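Local coordinates for protein beta-agarase D (PDB 4ASM) that cleaves the beta-1,4 linkages of agarose at random points along the chain, retaining the anomeric configuration, through its family GH16 catalytic domain, at residues Tyr263-Thr268 and Tyr282-Ile287; Ile244-Ala249 and Ser289-Ala294; Lys59-Pro64 and Pro155-Glu160. One frame throughout, in Å; residues are numbered along the deposited sequence.

Along the chain contact 3 closes before the others open; both segments of contact 1 fall between those of contact 2. Contacts 1 and 2 have centres about 13 Å apart and touch directly, Pro264 CD lying 3.4 Å from Asp248 O; strand 282-288 leads into helix 291-297. Strands 240-246, 249-253, 259-264 and 282-288 pair antiparallel in succession; contact 1 is the last of these pairings, and contact 2 sets the helix that follows against the first strand. Contact 3, centred about 30 Å from contact 1 and about 29 Å from contact 2, carries the probable nucleophile. Contacts 1 and 2 thus lie at the margin of the domain, and contact 3 beside the catalytic site.

Contact 1: Tyr263-Thr268 and Tyr282-Ile287; sequences YPAGVT and YQKMNI
Tyr263 and Asn286 face each other as an antiparallel hydrogen-bonded pair: Asn286 N gives to Tyr263 O at 2.8 Å, and Tyr263 N returns a bond to Asn286 O at 3.1 Å. Above this pair the tyrosine ring lies across the asparagine side chain, with Asn286 CB over one ring face, 3.3 Å from CZ. The ring reaches there because chi1 of 65° sets CG between the backbone N and the carbonyl carbon. Asn286 ND2 then donates to Tyr263 OH at 3.2 Å, with ring and amide planes 81° apart. This is the end of the ladder between strands 259-264 and 282-288 of the GH16 domain, since Pro264, paired with Met285, is followed by loop. Ala265 N still bonds Lys284 O at 2.9 Å, and its CB sits against both Lys284 CG and Asn286 OD1, the latter at 3.4 Å. Water 1 links Tyr263 OH to Ile287 O, while water 2 joins Gly266 N, Gln283 NE2 and Lys284 O. With a valine in place of Tyr263, the Asn286 amide would probably lose its hydroxyl partner and be freer to turn, and its CB would lose the ring cover. Met285, bent at chi2 and chi3, brings CE to 4.2 Å from Pro264 CD.

Contact 2: Ile244-Ala249 and Ser289-Ala294; sequences ILDNDA and SSLSDA
Leu291 and Ala294, on one side of the first turn of helix 291-297, meet Ala249, Asp246 and Ile244, at and just after the end of strand 240-246. The bump is Leu291: with CG anti to the backbone N (chi1 -172°), its isobutyl group is carried from the helix toward the strand and forks over it. One branch, CD1, comes 4.0 Å from Ala249 CB. The other, CD2, rests in a shallow dip between Ile244 and Asp246, with Ile244 CG2 at 4.4 Å and Asp246 CB at 4.1 Å, and the leucine and aspartate side chains cross at about a right angle. Three residues on, two small side chains allow the closest approach of the backbones, Ala249 CB lying 3.6 Å from Ala294 CB and the two CA atoms 5.4 Å apart. The fit thus goes from a branched residue over a shallow dip to methyl against methyl, all by van der Waals contact.

The carboxylate beside Leu291 is occupied elsewhere: Asp246 OD2 forms a salt bridge with Arg232 and OD1 another with Lys295 of the same helix, so charge pairing runs alongside the apolar fit. The tight turn after strand 240-246 brings Ala249 back alongside Asp246: Asp246 O accepts from both Asp248 N and Ala249 N, and Asp246 N donates to Ala249 O. On the other partner, Ser290 is the N-cap, its OG accepting from Asp293 N at 3.0 Å, while Asp293 OD2 accepts from Ser289 N just before the helix. The arrangement is that of a short N-capped helix laid against a beta hairpin, here the one joining strands 240-246 and 249-253 at the margin of the GH16 beta-sandwich, away from the catalytic cleft.

Contact 3: Lys59-Pro64 and Pro155-Glu160; sequences KYHNRP and PDDTQE. With IMD (imidazole), chain C.
The loop leading into strand 159-166, which carries the probable nucleophile Glu160, packs here against the loop after strand 56-57, beside the active-site cleft of the GH16 domain. Its main polar link is a His-carboxylate hydrogen bond: His61 NE2 donates to Asp157 OD1 at 2.7 Å. The oxygen lies in the imidazole plane and offers its syn lone pair, but the N-H...O angle of 131° shows a bent bond, and the ring and carboxylate planes are 37° apart. The ring has further company: its CD2 stands 3.5 Å above the Tyr60 ring, over the centre, while CE1 approaches Pro155 CA at 3.7 Å. Its second nitrogen, ND1, is hydrogen-bonded to Asp320, so both nitrogens are engaged.

Farther from the cleft the contact becomes apolar. Pro64 lies beside Pro155, CG to CB at 3.9 Å, and its CD touches Pro155 O at 3.4 Å. Water 3 lies 2.9 Å from both Asn62 O and Pro155 O, placed to link the two backbones, though it has more acceptors about it than protons to give. Asp156 shapes its own loop as an Asx turn, OD1 accepting from Thr158 N and from Thr158 OG1, and its OD2 forms a salt bridge with Lys317.

Two residues beyond Thr158, Glu160 OE2 accepts from N1 of an imidazole, probably from the crystallisation liquor, at 2.6 Å, a nearly straight bond at 170°; the same imidazole also bonds Glu326, probably a substrate-binding residue. With carboxylates meeting both ring nitrogens, His61 is held against rotation, and the pair, Asp157 and Asp320, would probably stabilise a protonated, positively charged His61 ring.

Contact 1: Tyr263-Thr268 and Tyr282-Ile287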
ATOM      1  N   TYR A 263      -0.748  21.928  -1.865  1.00  6.54           N
ATOM      2  CA  TYR A 263       0.613  21.733  -2.372  1.00  6.87           C
ATOM      3  C   TYR A 263       1.593  22.026  -1.215  1.00  6.95           C
ATOM      4  O   TYR A 263       1.225  22.671  -0.223  1.00  6.35           O
ATOM      5  CB  TYR A 263       0.875  22.631  -3.601  1.00  7.50           C
ATOM      6  CG  TYR A 263       0.831  24.094  -3.253  1.00  7.72           C
ATOM      7  CD1 TYR A 263      -0.389  24.787  -3.233  1.00  6.90           C
ATOM      8  CD2 TYR A 263       1.988  24.774  -2.890  1.00  8.07           C
ATOM      9  CE1 TYR A 263      -0.443  26.117  -2.853  1.00  7.85           C
ATOM     10  CE2 TYR A 263       1.945  26.106  -2.518  1.00  8.96           C
ATOM     11  CZ  TYR A 263       0.724  26.773  -2.506  1.00  8.89           C
ATOM     12  OH  TYR A 263       0.647  28.100  -2.115  1.00 11.06           O
ATOM     13  N   PRO A 264       2.831  21.521  -1.310  1.00  7.03           N
ATOM     14  CA  PRO A 264       3.803  21.705  -0.226  1.00  7.79           C
ATOM     15  C   PRO A 264       4.149  23.165   0.061  1.00  8.61           C
ATOM     16  O   PRO A 264       4.452  23.940  -0.869  1.00  9.31           O
ATOM     17  CB  PRO A 264       5.037  20.936  -0.726  1.00  8.59           C
ATOM     18  CG  PRO A 264       4.486  19.942  -1.728  1.00  6.71           C
ATOM     19  CD  PRO A 264       3.356  20.684  -2.406  1.00  7.43           C
ATOM     20  N   ALA A 265       4.078  23.524   1.341  1.00  8.47           N
ATOM     21  CA  ALA A 265       4.411  24.881   1.788  1.00  9.15           C
ATOM     22  C   ALA A 265       5.920  25.093   1.883  1.00  9.79           C
ATOM     23  O   ALA A 265       6.403  26.212   1.733  1.00  9.71           O
ATOM     24  CB  ALA A 265       3.748  25.182   3.109  1.00  9.02           C
ATOM     25  N   GLY A 266       6.680  24.043   2.178  1.00  9.43           N
ATOM     26  CA  GLY A 266       8.115  24.212   2.290  1.00 10.14           C
ATOM     27  C   GLY A 266       8.889  22.958   2.607  1.00 10.64           C
ATOM     28  O   GLY A 266       8.368  22.009   3.221  1.00  9.89           O
ATOM     29  N   VAL A 267      10.144  22.969   2.163  1.00 10.69           N
ATOM     30  CA  VAL A 267      11.128  21.967   2.521  1.00 11.61           C
ATOM     31  C   VAL A 267      12.433  22.695   2.729  1.00 12.76           C
ATOM     32  O   VAL A 267      12.641  23.803   2.211  1.00 12.95           O
ATOM     33  CB  VAL A 267      11.319  20.876   1.436  1.00 11.18           C
ATOM     34  CG1 VAL A 267      10.087  20.001   1.305  1.00 11.50           C
ATOM     35  CG2 VAL A 267      11.739  21.487   0.073  1.00 11.74           C
ATOM     36  N   THR A 268      13.302  22.039   3.468  1.00 13.68           N
ATOM     37  CA  THR A 268      14.586  22.563   3.860  1.00 15.95           C
ATOM     38  C   THR A 268      15.563  22.566   2.658  1.00 16.09           C
ATOM     39  O   THR A 268      16.478  23.411   2.570  1.00 16.80           O
ATOM     40  CB  THR A 268      14.994  21.657   5.003  1.00 17.08           C
ATOM     41  OG1 THR A 268      15.283  22.406   6.180  1.00 21.74           O
ATOM     42  CG2 THR A 268      16.026  20.670   4.619  1.00 14.73           C
ATOM     43  N   TYR A 282       2.347  16.992  10.596  1.00 11.00           N
ATOM     44  CA  TYR A 282       2.214  16.497   9.232  1.00 10.16           C
ATOM     45  C   TYR A 282       2.931  17.463   8.313  1.00  9.39           C
ATOM     46  O   TYR A 282       3.227  18.589   8.721  1.00 10.12           O
ATOM     47  CB  TYR A 282       0.735  16.435   8.849  1.00 10.60           C
ATOM     48  CG  TYR A 282      -0.003  15.332   9.545  1.00 10.93           C
ATOM     49  CD1 TYR A 282       0.020  14.030   9.047  1.00 11.12           C
ATOM     50  CD2 TYR A 282      -0.713  15.584  10.723  1.00 12.55           C
ATOM     51  CE1 TYR A 282      -0.650  13.005   9.700  1.00 11.19           C
ATOM     52  CE2 TYR A 282      -1.382  14.561  11.386  1.00 12.58           C
ATOM     53  CZ  TYR A 282      -1.341  13.278  10.865  1.00 12.26           C
ATOM     54  OH  TYR A 282      -2.004  12.253  11.508  1.00 13.85           O
ATOM     55  N   GLN A 283       3.244  17.043   7.091  1.00  7.84           N
ATOM     56  CA  GLN A 283       3.822  17.964   6.115  1.00  7.50           C
ATOM     57  C   GLN A 283       2.959  19.229   5.992  1.00  7.86           C
ATOM     58  O   GLN A 283       1.736  19.152   5.820  1.00  8.44           O
ATOM     59  CB  GLN A 283       3.921  17.291   4.750  1.00  6.38           C
ATOM     60  CG  GLN A 283       4.368  18.263   3.663  1.00  6.13           C
ATOM     61  CD  GLN A 283       4.465  17.653   2.291  1.00  6.62           C
ATOM     62  OE1 GLN A 283       3.845  16.635   2.010  1.00  9.40           O
ATOM     63  NE2 GLN A 283       5.250  18.278   1.421  1.00  7.01           N
ATOM     64  N   LYS A 284       3.591  20.397   6.118  1.00  7.86           N
ATOM     65  CA  LYS A 284       2.864  21.661   5.977  1.00  7.57           C
ATOM     66  C   LYS A 284       2.458  21.880   4.526  1.00  7.02           C
ATOM     67  O   LYS A 284       3.297  21.821   3.607  1.00  7.90           O
ATOM     68  CB  LYS A 284       3.709  22.837   6.489  1.00  7.95           C
ATOM     69  CG  LYS A 284       2.932  24.146   6.566  1.00 10.02           C
ATOM     70  CD  LYS A 284       3.817  25.270   7.060  1.00 12.57           C
ATOM     71  CE  LYS A 284       3.040  26.592   7.063  1.00 15.51           C
ATOM     72  NZ  LYS A 284       3.954  27.689   7.495  1.00 20.81           N
ATOM     73  N   MET A 285       1.159  22.116   4.323  1.00  7.19           N
ATOM     74  CA  MET A 285       0.613  22.280   2.976  1.00  6.63           C
ATOM     75  C   MET A 285      -0.171  23.590   2.902  1.00  6.65           C
ATOM     76  O   MET A 285      -0.752  24.036   3.908  1.00  7.98           O
ATOM     77  CB  MET A 285      -0.353  21.124   2.649  1.00  7.30           C
ATOM     78  CG  MET A 285       0.269  19.730   2.812  1.00  7.68           C
ATOM     79  SD  MET A 285       1.531  19.368   1.586  1.00  7.64           S
ATOM     80  CE  MET A 285       0.561  18.884   0.170  1.00  7.92           C
ATOM     81  N   ASN A 286      -0.152  24.192   1.723  1.00  6.53           N
ATOM     82  CA  ASN A 286      -0.973  25.374   1.476  1.00  6.71           C
ATOM     83  C   ASN A 286      -2.214  25.000   0.668  1.00  6.91           C
ATOM     84  O   ASN A 286      -2.233  23.991  -0.018  1.00  7.26           O
ATOM     85  CB  ASN A 286      -0.167  26.413   0.694  1.00  7.26           C
ATOM     86  CG  ASN A 286       0.918  27.071   1.523  1.00  8.82           C
ATOM     87  OD1 ASN A 286       0.900  27.054   2.754  1.00 10.63           O
ATOM     88  ND2 ASN A 286       1.878  27.682   0.824  1.00 12.11           N
ATOM     89  N   ILE A 287      -3.237  25.861   0.740  1.00  6.37           N
ATOM     90  CA  ILE A 287      -4.504  25.663   0.050  1.00  6.62           C
ATOM     91  C   ILE A 287      -4.488  26.361  -1.301  1.00  6.17           C
ATOM     92  O   ILE A 287      -4.048  27.527  -1.410  1.00  7.02           O
ATOM     93  CB  ILE A 287      -5.664  26.224   0.905  1.00  7.10           C
ATOM     94  CG1 ILE A 287      -5.801  25.372   2.157  1.00  9.50           C
ATOM     95  CG2 ILE A 287      -6.994  26.260   0.130  1.00  7.37           C
ATOM     96  CD1 ILE A 287      -6.692  25.984   3.193  1.00 12.74           C
TER
HETATM   97  O   HOH W   1      -1.710  28.969  -1.466  1.00 12.70           O
HETATM   98  O   HOH W   2       5.852  21.116   2.624  1.00  8.79           O

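Contact 2: Ile244-Ala249 and Ser289-Ala294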
ATOM      1  N   ILE A 244      -5.730  12.676  -5.827  1.00  6.32           N
ATOM      2  CA  ILE A 244      -4.831  12.731  -6.973  1.00  7.08           C
ATOM      3  C   ILE A 244      -3.511  13.328  -6.501  1.00  7.09           C
ATOM      4  O   ILE A 244      -3.509  14.346  -5.783  1.00  7.17           O
ATOM      5  CB  ILE A 244      -5.369  13.613  -8.125  1.00  6.75           C
ATOM      6  CG1 ILE A 244      -6.785  13.201  -8.532  1.00  7.37           C
ATOM      7  CG2 ILE A 244      -4.442  13.518  -9.355  1.00  8.34           C
ATOM      8  CD1 ILE A 244      -7.383  14.086  -9.588  1.00  9.26           C
ATOM      9  N   LEU A 245      -2.393  12.699  -6.890  1.00  7.43           N
ATOM     10  CA  LEU A 245      -1.065  13.309  -6.794  1.00  8.73           C
ATOM     11  C   LEU A 245      -0.643  13.595  -8.212  1.00  8.32           C
ATOM     12  O   LEU A 245      -0.669  12.707  -9.076  1.00  8.29           O
ATOM     13  CB  LEU A 245      -0.034  12.373  -6.147  1.00  9.73           C
ATOM     14  CG  LEU A 245       0.286  12.710  -4.697  1.00 12.35           C
ATOM     15  CD1 LEU A 245      -0.931  12.375  -3.875  1.00 15.12           C
ATOM     16  CD2 LEU A 245       1.494  11.988  -4.181  1.00 11.03           C
ATOM     17  N   ASP A 246      -0.295  14.838  -8.493  1.00  8.54           N
ATOM     18  CA  ASP A 246       0.074  15.196  -9.855  1.00  8.75           C
ATOM     19  C   ASP A 246       1.285  16.098  -9.819  1.00  8.48           C
ATOM     20  O   ASP A 246       1.165  17.341  -9.731  1.00  8.70           O
ATOM     21  CB  ASP A 246      -1.109  15.845 -10.585  1.00  8.98           C
ATOM     22  CG  ASP A 246      -0.850  16.029 -12.070  1.00  9.73           C
ATOM     23  OD1 ASP A 246       0.328  16.238 -12.450  1.00 14.36           O
ATOM     24  OD2 ASP A 246      -1.827  15.964 -12.871  1.00 12.18           O
ATOM     25  N   ASN A 247       2.454  15.454  -9.902  1.00  8.21           N
ATOM     26  CA  ASN A 247       3.767  16.121  -9.963  1.00  8.62           C
ATOM     27  C   ASN A 247       4.155  16.867  -8.676  1.00  7.94           C
ATOM     28  O   ASN A 247       5.022  16.408  -7.917  1.00  8.14           O
ATOM     29  CB  ASN A 247       3.869  17.021 -11.215  1.00  8.75           C
ATOM     30  CG  ASN A 247       5.268  17.536 -11.454  1.00 11.29           C
ATOM     31  OD1 ASN A 247       5.469  18.738 -11.689  1.00 15.18           O
ATOM     32  ND2 ASN A 247       6.241  16.652 -11.387  1.00 10.13           N
ATOM     33  N   ASP A 248       3.521  18.019  -8.428  1.00  8.27           N
ATOM     34  CA  ASP A 248       3.878  18.888  -7.307  1.00  8.07           C
ATOM     35  C   ASP A 248       2.649  19.412  -6.562  1.00  8.09           C
ATOM     36  O   ASP A 248       2.751  20.339  -5.766  1.00  7.85           O
ATOM     37  CB  ASP A 248       4.790  20.058  -7.744  1.00  8.10           C
ATOM     38  CG  ASP A 248       4.212  20.869  -8.883  1.00 10.76           C
ATOM     39  OD1 ASP A 248       3.078  20.611  -9.317  1.00 10.92           O
ATOM     40  OD2 ASP A 248       4.938  21.775  -9.366  1.00 11.46           O
ATOM     41  N   ALA A 249       1.505  18.773  -6.822  1.00  7.75           N
ATOM     42  CA  ALA A 249       0.223  19.190  -6.261  1.00  7.52           C
ATOM     43  C   ALA A 249      -0.628  17.993  -5.909  1.00  7.61           C
ATOM     44  O   ALA A 249      -0.441  16.889  -6.446  1.00  6.34           O
ATOM     45  CB  ALA A 249      -0.517  20.067  -7.269  1.00  8.74           C
ATOM     46  N   SER A 289      -6.974  26.604  -5.222  1.00  7.58           N
ATOM     47  CA  SER A 289      -8.377  26.609  -5.611  1.00  7.45           C
ATOM     48  C   SER A 289      -8.747  25.632  -6.734  1.00  7.44           C
ATOM     49  O   SER A 289      -9.908  25.573  -7.143  1.00  7.06           O
ATOM     50  CB  SER A 289      -8.791  28.015  -5.990  1.00  8.33           C
ATOM     51  OG  SER A 289      -8.025  28.437  -7.077  1.00 10.17           O
ATOM     52  N   SER A 290      -7.756  24.875  -7.223  1.00  7.17           N
ATOM     53  CA  SER A 290      -7.974  23.839  -8.237  1.00  8.05           C
ATOM     54  C   SER A 290      -6.658  23.100  -8.324  1.00  7.81           C
ATOM     55  O   SER A 290      -5.653  23.537  -7.748  1.00  7.26           O
ATOM     56  CB  SER A 290      -8.333  24.448  -9.598  1.00  8.25           C
ATOM     57  OG  SER A 290      -7.223  25.129 -10.138  1.00  8.78           O
ATOM     58  N   LEU A 291      -6.656  21.989  -9.058  1.00  8.56           N
ATOM     59  CA  LEU A 291      -5.416  21.242  -9.214  1.00  8.89           C
ATOM     60  C   LEU A 291      -4.404  22.036 -10.044  1.00  8.86           C
ATOM     61  O   LEU A 291      -3.224  22.084  -9.693  1.00  8.06           O
ATOM     62  CB  LEU A 291      -5.683  19.856  -9.825  1.00  9.13           C
ATOM     63  CG  LEU A 291      -4.464  18.926  -9.837  1.00 10.45           C
ATOM     64  CD1 LEU A 291      -4.007  18.541  -8.438  1.00 10.58           C
ATOM     65  CD2 LEU A 291      -4.788  17.703 -10.678  1.00 10.02           C
ATOM     66  N   SER A 292      -4.875  22.688 -11.111  1.00  8.99           N
ATOM     67  CA  SER A 292      -3.984  23.545 -11.926  1.00 10.24           C
ATOM     68  C   SER A 292      -3.420  24.718 -11.124  1.00  9.31           C
ATOM     69  O   SER A 292      -2.257  25.024 -11.238  1.00  9.52           O
ATOM     70  CB  SER A 292      -4.675  24.012 -13.195  1.00 11.70           C
ATOM     71  OG  SER A 292      -4.837  22.907 -14.069  1.00 18.08           O
ATOM     72  N   ASP A 293      -4.245  25.339 -10.283  1.00  8.12           N
ATOM     73  CA  ASP A 293      -3.769  26.414  -9.415  1.00  8.32           C
ATOM     74  C   ASP A 293      -2.660  25.916  -8.475  1.00  8.02           C
ATOM     75  O   ASP A 293      -1.641  26.584  -8.302  1.00  8.13           O
ATOM     76  CB  ASP A 293      -4.961  26.977  -8.614  1.00  8.42           C
ATOM     77  CG  ASP A 293      -4.596  28.180  -7.769  1.00  9.11           C
ATOM     78  OD1 ASP A 293      -4.026  29.160  -8.312  1.00  9.61           O
ATOM     79  OD2 ASP A 293      -4.908  28.149  -6.561  1.00 10.24           O
ATOM     80  N   ALA A 294      -2.874  24.745  -7.868  1.00  7.64           N
ATOM     81  CA  ALA A 294      -1.888  24.160  -6.973  1.00  7.60           C
ATOM     82  C   ALA A 294      -0.560  23.869  -7.690  1.00  7.46           C
ATOM     83  O   ALA A 294       0.489  24.200  -7.187  1.00  7.47           O
ATOM     84  CB  ALA A 294      -2.471  22.893  -6.336  1.00  7.63           C
TER

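Contact 3: Lys59-Pro64 and Pro155-Glu160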
ATOM      1  N   LYS A  59       5.951 -15.470  -1.653  1.00  7.01           N
ATOM      2  CA  LYS A  59       7.102 -14.840  -1.041  1.00  7.30           C
ATOM      3  C   LYS A  59       7.204 -13.384  -1.488  1.00  6.86           C
ATOM      4  O   LYS A  59       6.667 -13.018  -2.521  1.00  7.12           O
ATOM      5  CB  LYS A  59       8.381 -15.635  -1.412  1.00  7.64           C
ATOM      6  CG  LYS A  59       9.658 -15.183  -0.728  1.00  8.33           C
ATOM      7  CD  LYS A  59      10.768 -16.191  -1.056  1.00  8.71           C
ATOM      8  CE  LYS A  59      12.095 -15.748  -0.466  1.00 12.06           C
ATOM      9  NZ  LYS A  59      13.089 -16.875  -0.498  1.00 15.27           N
ATOM     10  N   TYR A  60       7.896 -12.585  -0.682  1.00  6.85           N
ATOM     11  CA  TYR A  60       8.297 -11.245  -1.085  1.00  6.52           C
ATOM     12  C   TYR A  60       9.090 -11.307  -2.392  1.00  6.87           C
ATOM     13  O   TYR A  60       9.712 -12.314  -2.710  1.00  7.86           O
ATOM     14  CB  TYR A  60       9.166 -10.697   0.031  1.00  7.09           C
ATOM     15  CG  TYR A  60       9.661  -9.294  -0.102  1.00  7.61           C
ATOM     16  CD1 TYR A  60       8.766  -8.213  -0.182  1.00  6.54           C
ATOM     17  CD2 TYR A  60      11.020  -9.020  -0.074  1.00  7.16           C
ATOM     18  CE1 TYR A  60       9.234  -6.883  -0.239  1.00  8.11           C
ATOM     19  CE2 TYR A  60      11.488  -7.711  -0.152  1.00  7.90           C
ATOM     20  CZ  TYR A  60      10.595  -6.646  -0.229  1.00  7.09           C
ATOM     21  OH  TYR A  60      11.062  -5.339  -0.295  1.00 10.32           O
ATOM     22  N   HIS A  61       9.081 -10.205  -3.133  1.00  5.89           N
ATOM     23  CA  HIS A  61       9.473 -10.215  -4.548  1.00  5.74           C
ATOM     24  C   HIS A  61      10.945 -10.515  -4.819  1.00  6.52           C
ATOM     25  O   HIS A  61      11.834 -10.101  -4.066  1.00  7.18           O
ATOM     26  CB  HIS A  61       9.038  -8.889  -5.220  1.00  6.19           C
ATOM     27  CG  HIS A  61       9.852  -7.685  -4.831  1.00  5.58           C
ATOM     28  ND1 HIS A  61       9.962  -6.593  -5.663  1.00  6.73           N
ATOM     29  CD2 HIS A  61      10.604  -7.407  -3.737  1.00  7.67           C
ATOM     30  CE1 HIS A  61      10.729  -5.685  -5.087  1.00  5.70           C
ATOM     31  NE2 HIS A  61      11.132  -6.151  -3.919  1.00  7.40           N
ATOM     32  N   ASN A  62      11.180 -11.242  -5.909  1.00  6.57           N
ATOM     33  CA  ASN A  62      12.560 -11.543  -6.323  1.00  7.68           C
ATOM     34  C   ASN A  62      13.352 -10.295  -6.681  1.00  9.06           C
ATOM     35  O   ASN A  62      12.802  -9.246  -7.031  1.00  8.73           O
ATOM     36  CB  ASN A  62      12.578 -12.493  -7.528  1.00  7.61           C
ATOM     37  CG  ASN A  62      12.076 -13.886  -7.204  1.00  7.63           C
ATOM     38  OD1 ASN A  62      12.176 -14.366  -6.081  1.00  8.90           O
ATOM     39  ND2 ASN A  62      11.531 -14.551  -8.221  1.00  9.56           N
ATOM     40  N   ARG A  63      14.672 -10.443  -6.622  1.00 10.14           N
ATOM     41  CA  ARG A  63      15.597  -9.441  -7.135  1.00 11.00           C
ATOM     42  C   ARG A  63      15.495  -9.287  -8.655  1.00 11.59           C
ATOM     43  O   ARG A  63      14.981 -10.173  -9.325  1.00 11.04           O
ATOM     44  CB  ARG A  63      17.009  -9.862  -6.752  1.00 11.78           C
ATOM     45  CG  ARG A  63      17.253  -9.752  -5.283  1.00 14.04           C
ATOM     46  CD  ARG A  63      18.511 -10.470  -4.874  1.00 18.51           C
ATOM     47  NE  ARG A  63      18.699 -10.366  -3.433  1.00 23.61           N
ATOM     48  CZ  ARG A  63      19.209  -9.301  -2.819  1.00 26.73           C
ATOM     49  NH1 ARG A  63      19.602  -8.244  -3.528  1.00 29.07           N
ATOM     50  NH2 ARG A  63      19.337  -9.291  -1.498  1.00 28.94           N
ATOM     51  N   PRO A  64      15.978  -8.158  -9.212  1.00 12.18           N
ATOM     52  CA  PRO A  64      15.974  -7.977 -10.677  1.00 12.99           C
ATOM     53  C   PRO A  64      16.569  -9.169 -11.460  1.00 13.65           C
ATOM     54  O   PRO A  64      16.047  -9.509 -12.526  1.00 14.40           O
ATOM     55  CB  PRO A  64      16.807  -6.706 -10.875  1.00 12.66           C
ATOM     56  CG  PRO A  64      16.559  -5.909  -9.585  1.00 12.59           C
ATOM     57  CD  PRO A  64      16.499  -6.971  -8.499  1.00 12.22           C
ATOM     58  N   PRO A 155      11.371  -4.018  -8.795  1.00  6.55           N
ATOM     59  CA  PRO A 155      12.323  -5.071  -8.383  1.00  7.26           C
ATOM     60  C   PRO A 155      13.583  -4.550  -7.675  1.00  7.56           C
ATOM     61  O   PRO A 155      14.110  -5.218  -6.790  1.00  7.73           O
ATOM     62  CB  PRO A 155      12.675  -5.746  -9.715  1.00  7.32           C
ATOM     63  CG  PRO A 155      11.432  -5.619 -10.510  1.00  7.63           C
ATOM     64  CD  PRO A 155      10.834  -4.262 -10.144  1.00  6.65           C
ATOM     65  N   ASP A 156      14.069  -3.367  -8.067  1.00  7.39           N
ATOM     66  CA  ASP A 156      15.289  -2.836  -7.442  1.00  7.93           C
ATOM     67  C   ASP A 156      15.042  -2.040  -6.163  1.00  7.22           C
ATOM     68  O   ASP A 156      15.965  -1.466  -5.581  1.00  8.03           O
ATOM     69  CB  ASP A 156      16.121  -2.032  -8.452  1.00  8.39           C
ATOM     70  CG  ASP A 156      15.578  -0.628  -8.714  1.00  9.41           C
ATOM     71  OD1 ASP A 156      14.519  -0.223  -8.163  1.00  8.94           O
ATOM     72  OD2 ASP A 156      16.235   0.082  -9.504  1.00 10.77           O
ATOM     73  N   ASP A 157      13.779  -2.018  -5.716  1.00  7.12           N
ATOM     74  CA  ASP A 157      13.395  -1.460  -4.406  1.00  7.33           C
ATOM     75  C   ASP A 157      13.529   0.084  -4.323  1.00  6.55           C
ATOM     76  O   ASP A 157      13.516   0.634  -3.224  1.00  8.01           O
ATOM     77  CB  ASP A 157      14.156  -2.122  -3.234  1.00  7.03           C
ATOM     78  CG  ASP A 157      13.799  -3.583  -3.047  1.00  9.63           C
ATOM     79  OD1 ASP A 157      12.685  -3.986  -3.443  1.00 11.07           O
ATOM     80  OD2 ASP A 157      14.648  -4.315  -2.475  1.00 12.08           O
ATOM     81  N   THR A 158      13.620   0.767  -5.466  1.00  6.61           N
ATOM     82  CA  THR A 158      13.746   2.246  -5.436  1.00  7.14           C
ATOM     83  C   THR A 158      12.416   3.002  -5.586  1.00  7.08           C
ATOM     84  O   THR A 158      12.306   4.145  -5.175  1.00  7.27           O
ATOM     85  CB  THR A 158      14.723   2.781  -6.512  1.00  7.24           C
ATOM     86  OG1 THR A 158      14.264   2.445  -7.820  1.00  8.22           O
ATOM     87  CG2 THR A 158      16.135   2.212  -6.300  1.00  8.87           C
ATOM     88  N   GLN A 159      11.431   2.381  -6.232  1.00  7.04           N
ATOM     89  CA  GLN A 159      10.197   3.088  -6.566  1.00  6.66           C
ATOM     90  C   GLN A 159       9.014   2.249  -6.156  1.00  6.51           C
ATOM     91  O   GLN A 159       8.965   1.056  -6.457  1.00  6.31           O
ATOM     92  CB  GLN A 159      10.130   3.398  -8.058  1.00  6.58           C
ATOM     93  CG  GLN A 159      11.300   4.271  -8.578  1.00  7.20           C
ATOM     94  CD  GLN A 159      11.217   4.631 -10.061  1.00  7.63           C
ATOM     95  OE1 GLN A 159      12.225   5.067 -10.666  1.00 10.67           O
ATOM     96  NE2 GLN A 159      10.066   4.467 -10.654  1.00  5.54           N
ATOM     97  N   GLU A 160       8.038   2.887  -5.501  1.00  5.81           N
ATOM     98  CA  GLU A 160       6.886   2.173  -4.923  1.00  5.70           C
ATOM     99  C   GLU A 160       5.632   3.014  -5.035  1.00  6.12           C
ATOM    100  O   GLU A 160       5.681   4.222  -4.842  1.00  6.08           O
ATOM    101  CB  GLU A 160       7.173   1.852  -3.456  1.00  5.06           C
ATOM    102  CG  GLU A 160       5.976   1.390  -2.645  1.00  6.24           C
ATOM    103  CD  GLU A 160       6.337   1.099  -1.207  1.00  6.35           C
ATOM    104  OE1 GLU A 160       7.536   0.916  -0.891  1.00  6.90           O
ATOM    105  OE2 GLU A 160       5.382   1.025  -0.388  1.00  7.17           O
TER
HETATM  106  N1  IMD C1360       4.681  -0.392   1.685  1.00 11.56           N
HETATM  107  C2  IMD C1360       5.210  -1.564   2.074  1.00 11.00           C
HETATM  108  N3  IMD C1360       4.476  -2.045   3.097  1.00 11.59           N
HETATM  109  C4  IMD C1360       3.467  -1.181   3.358  1.00 10.83           C
HETATM  110  C5  IMD C1360       3.602  -0.135   2.456  1.00 11.65           C
HETATM  111  O   HOH W   3      13.743  -7.424  -4.987  1.00 11.69           O